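Local structure of aspartate aminotransferase, cytoplasmic (Schizosaccharomyces pombe 972h-, 6JPK) at residues A[111-116]-A[146-151]. The protein catalyses the pyridoxal 5'-phosphate-dependent transfer of an amino group from L-aspartate to 2-oxoglutarate, giving oxaloacetate and L-glutamate. The protein carries 1 engineered substitution. Numbering follows the deposited sequence.
Sequences ANFLAA and EKLGVT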
ATOM      1  N   ALA A 111      -0.138  -8.685   0.208  1.00  6.24           N
ATOM      2  CA  ALA A 111      -0.951  -9.865   0.497  1.00  9.06           C
ATOM      3  C   ALA A 111      -0.315 -10.711   1.599  1.00  7.62           C
ATOM      4  O   ALA A 111      -1.005 -11.171   2.520  1.00  6.73           O
ATOM      5  CB  ALA A 111      -1.159 -10.698  -0.767  1.00  7.28           C
ATOM      6  N   ASN A 112       0.999 -10.923   1.522  1.00  8.18           N
ATOM      7  CA  ASN A 112       1.695 -11.660   2.573  1.00  9.16           C
ATOM      8  C   ASN A 112       1.575 -10.940   3.914  1.00  6.49           C
ATOM      9  O   ASN A 112       1.415 -11.580   4.962  1.00  7.31           O
ATOM     10  CB  ASN A 112       3.173 -11.859   2.190  1.00 10.98           C
ATOM     11  CG  ASN A 112       3.387 -13.053   1.248  1.00 14.55           C
ATOM     12  OD1 ASN A 112       3.445 -14.196   1.691  1.00 19.28           O
ATOM     13  ND2 ASN A 112       3.499 -12.784  -0.054  1.00 12.98           N
ATOM     14  N   PHE A 113       1.648  -9.604   3.903  1.00  6.43           N
ATOM     15  CA  PHE A 113       1.519  -8.862   5.151  1.00 11.24           C
ATOM     16  C   PHE A 113       0.133  -9.055   5.747  1.00 11.89           C
ATOM     17  O   PHE A 113      -0.012  -9.270   6.960  1.00  6.91           O
ATOM     18  CB  PHE A 113       1.811  -7.377   4.923  1.00 10.42           C
ATOM     19  CG  PHE A 113       1.645  -6.537   6.160  1.00 12.34           C
ATOM     20  CD1 PHE A 113       0.456  -5.866   6.404  1.00 15.21           C
ATOM     21  CD2 PHE A 113       2.664  -6.447   7.093  1.00 11.78           C
ATOM     22  CE1 PHE A 113       0.286  -5.106   7.556  1.00 18.32           C
ATOM     23  CE2 PHE A 113       2.511  -5.687   8.241  1.00 13.12           C
ATOM     24  CZ  PHE A 113       1.322  -5.013   8.477  1.00 14.15           C
ATOM     25  N   LEU A 114      -0.898  -9.021   4.899  1.00  8.00           N
ATOM     26  CA  LEU A 114      -2.262  -9.250   5.372  1.00  8.79           C
ATOM     27  C   LEU A 114      -2.408 -10.633   5.989  1.00  9.23           C
ATOM     28  O   LEU A 114      -2.949 -10.781   7.092  1.00  7.23           O
ATOM     29  CB  LEU A 114      -3.256  -9.106   4.219  1.00 10.94           C
ATOM     30  CG  LEU A 114      -4.062  -7.825   4.048  1.00 22.56           C
ATOM     31  CD1 LEU A 114      -5.018  -8.004   2.868  1.00 20.67           C
ATOM     32  CD2 LEU A 114      -4.828  -7.505   5.330  1.00 23.32           C
ATOM     33  N   ALA A 115      -1.981 -11.666   5.262  1.00  7.08           N
ATOM     34  CA  ALA A 115      -2.149 -13.022   5.761  1.00  8.51           C
ATOM     35  C   ALA A 115      -1.399 -13.211   7.067  1.00  7.79           C
ATOM     36  O   ALA A 115      -1.929 -13.795   8.019  1.00  9.94           O
ATOM     37  CB  ALA A 115      -1.679 -14.029   4.712  1.00  8.24           C
ATOM     38  N   ALA A 116      -0.168 -12.696   7.139  1.00  8.78           N
ATOM     39  CA  ALA A 116       0.648 -12.890   8.331  1.00  7.77           C
ATOM     40  C   ALA A 116       0.079 -12.130   9.523  1.00  9.55           C
ATOM     41  O   ALA A 116       0.053 -12.663  10.636  1.00  7.74           O
ATOM     42  CB  ALA A 116       2.090 -12.460   8.063  1.00  7.11           C
ATOM     43  N   GLU A 146       8.792 -12.184  11.150  1.00  7.97           N
ATOM     44  CA  GLU A 146       9.445 -11.836  12.415  1.00 10.61           C
ATOM     45  C   GLU A 146       9.010 -10.458  12.911  1.00 12.81           C
ATOM     46  O   GLU A 146       8.808 -10.265  14.120  1.00 14.89           O
ATOM     47  CB  GLU A 146      10.972 -11.887  12.268  1.00 14.48           C
ATOM     48  CG  GLU A 146      11.573 -13.304  12.209  1.00 16.88           C
ATOM     49  CD  GLU A 146      13.085 -13.328  11.930  1.00 22.86           C
ATOM     50  OE1 GLU A 146      13.653 -12.276  11.548  1.00 21.27           O
ATOM     51  OE2 GLU A 146      13.708 -14.413  12.094  1.00 23.30           O
ATOM     52  N   LYS A 147       8.873  -9.481  12.001  1.00 10.68           N
ATOM     53  CA  LYS A 147       8.420  -8.151  12.417  1.00 13.67           C
ATOM     54  C   LYS A 147       7.022  -8.193  13.019  1.00 13.77           C
ATOM     55  O   LYS A 147       6.687  -7.349  13.851  1.00 16.01           O
ATOM     56  CB  LYS A 147       8.420  -7.163  11.245  1.00 22.16           C
ATOM     57  CG  LYS A 147       9.784  -6.820  10.639  1.00 30.63           C
ATOM     58  CD  LYS A 147      10.781  -6.307  11.645  1.00 35.67           C
ATOM     59  CE  LYS A 147      12.011  -5.761  10.916  1.00 36.70           C
ATOM     60  NZ  LYS A 147      12.952  -5.126  11.871  1.00 36.00           N
ATOM     61  N   LEU A 148       6.187  -9.142  12.601  1.00 10.20           N
ATOM     62  CA  LEU A 148       4.859  -9.288  13.182  1.00 10.82           C
ATOM     63  C   LEU A 148       4.863 -10.164  14.415  1.00 15.38           C
ATOM     64  O   LEU A 148       3.794 -10.447  14.956  1.00 18.71           O
ATOM     65  CB  LEU A 148       3.878  -9.846  12.147  1.00 14.05           C
ATOM     66  CG  LEU A 148       3.559  -8.836  11.046  1.00 11.44           C
ATOM     67  CD1 LEU A 148       2.873  -9.487   9.854  1.00 12.95           C
ATOM     68  CD2 LEU A 148       2.704  -7.699  11.616  1.00  7.64           C
ATOM     69  N   GLY A 149       6.037 -10.586  14.882  1.00 15.37           N
ATOM     70  CA  GLY A 149       6.135 -11.312  16.127  1.00 16.55           C
ATOM     71  C   GLY A 149       6.052 -12.818  16.017  1.00 18.14           C
ATOM     72  O   GLY A 149       5.963 -13.489  17.048  1.00 15.29           O
ATOM     73  N   VAL A 150       6.079 -13.376  14.806  1.00 16.20           N
ATOM     74  CA  VAL A 150       6.046 -14.824  14.637  1.00 12.06           C
ATOM     75  C   VAL A 150       7.473 -15.346  14.530  1.00 12.28           C
ATOM     76  O   VAL A 150       8.325 -14.749  13.858  1.00 15.26           O
ATOM     77  CB  VAL A 150       5.209 -15.210  13.401  1.00  9.77           C
ATOM     78  CG1 VAL A 150       5.056 -16.741  13.300  1.00  8.50           C
ATOM     79  CG2 VAL A 150       3.842 -14.561  13.476  1.00  8.35           C
ATOM     80  N   THR A 151       7.737 -16.465  15.194  1.00 11.72           N
ATOM     81  CA  THR A 151       9.029 -17.131  15.091  1.00 12.90           C
ATOM     82  C   THR A 151       9.110 -17.892  13.770  1.00 15.85           C
ATOM     83  O   THR A 151       8.177 -18.610  13.398  1.00  8.74           O
ATOM     84  CB  THR A 151       9.235 -18.078  16.276  1.00 15.74           C
ATOM     85  OG1 THR A 151       9.218 -17.321  17.495  1.00  9.77           O
ATOM     86  CG2 THR A 151      10.574 -18.841  16.171  1.00  9.60           C
TER
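A Schellman motif closing helix 140-147 sets L148 against F113 and A116 of helix 107-127, in the large cofactor-binding domain of a class-I (fold type I) aminotransferase. Helix 107-127 packs on strand 247-252 of the mixed sheet through A111, N112 and A115. G149, with positive phi (91°), is the C-prime residue: its N bonds to E146 O at 2.9 Å, and V150 N bonds to W145 O. The turn leads towards strand 152-159, and T151 just before it makes backbone hydrogen bonds with V131. The contact itself is purely apolar. L148 points at the neighbouring helix, and both its methyls reach F113. CD2 approaches the F113 ring obliquely, 3.9 Å from CE2, the two side chains crossing at about a right angle. F113 has CG anti to the backbone N (chi1 178°), and its ring end comes nearer to L148 than the direction of its CB suggests. L144 adds to the same patch, touching both F113 and A116, while N290 of the second subunit packs on F113 as well, so F113 also takes part in the dimer interface. Besides meeting the ring, L148 CD1 rests on the helix surface, 3.6 Å from A116 CB and 3.9 Å from A116 C.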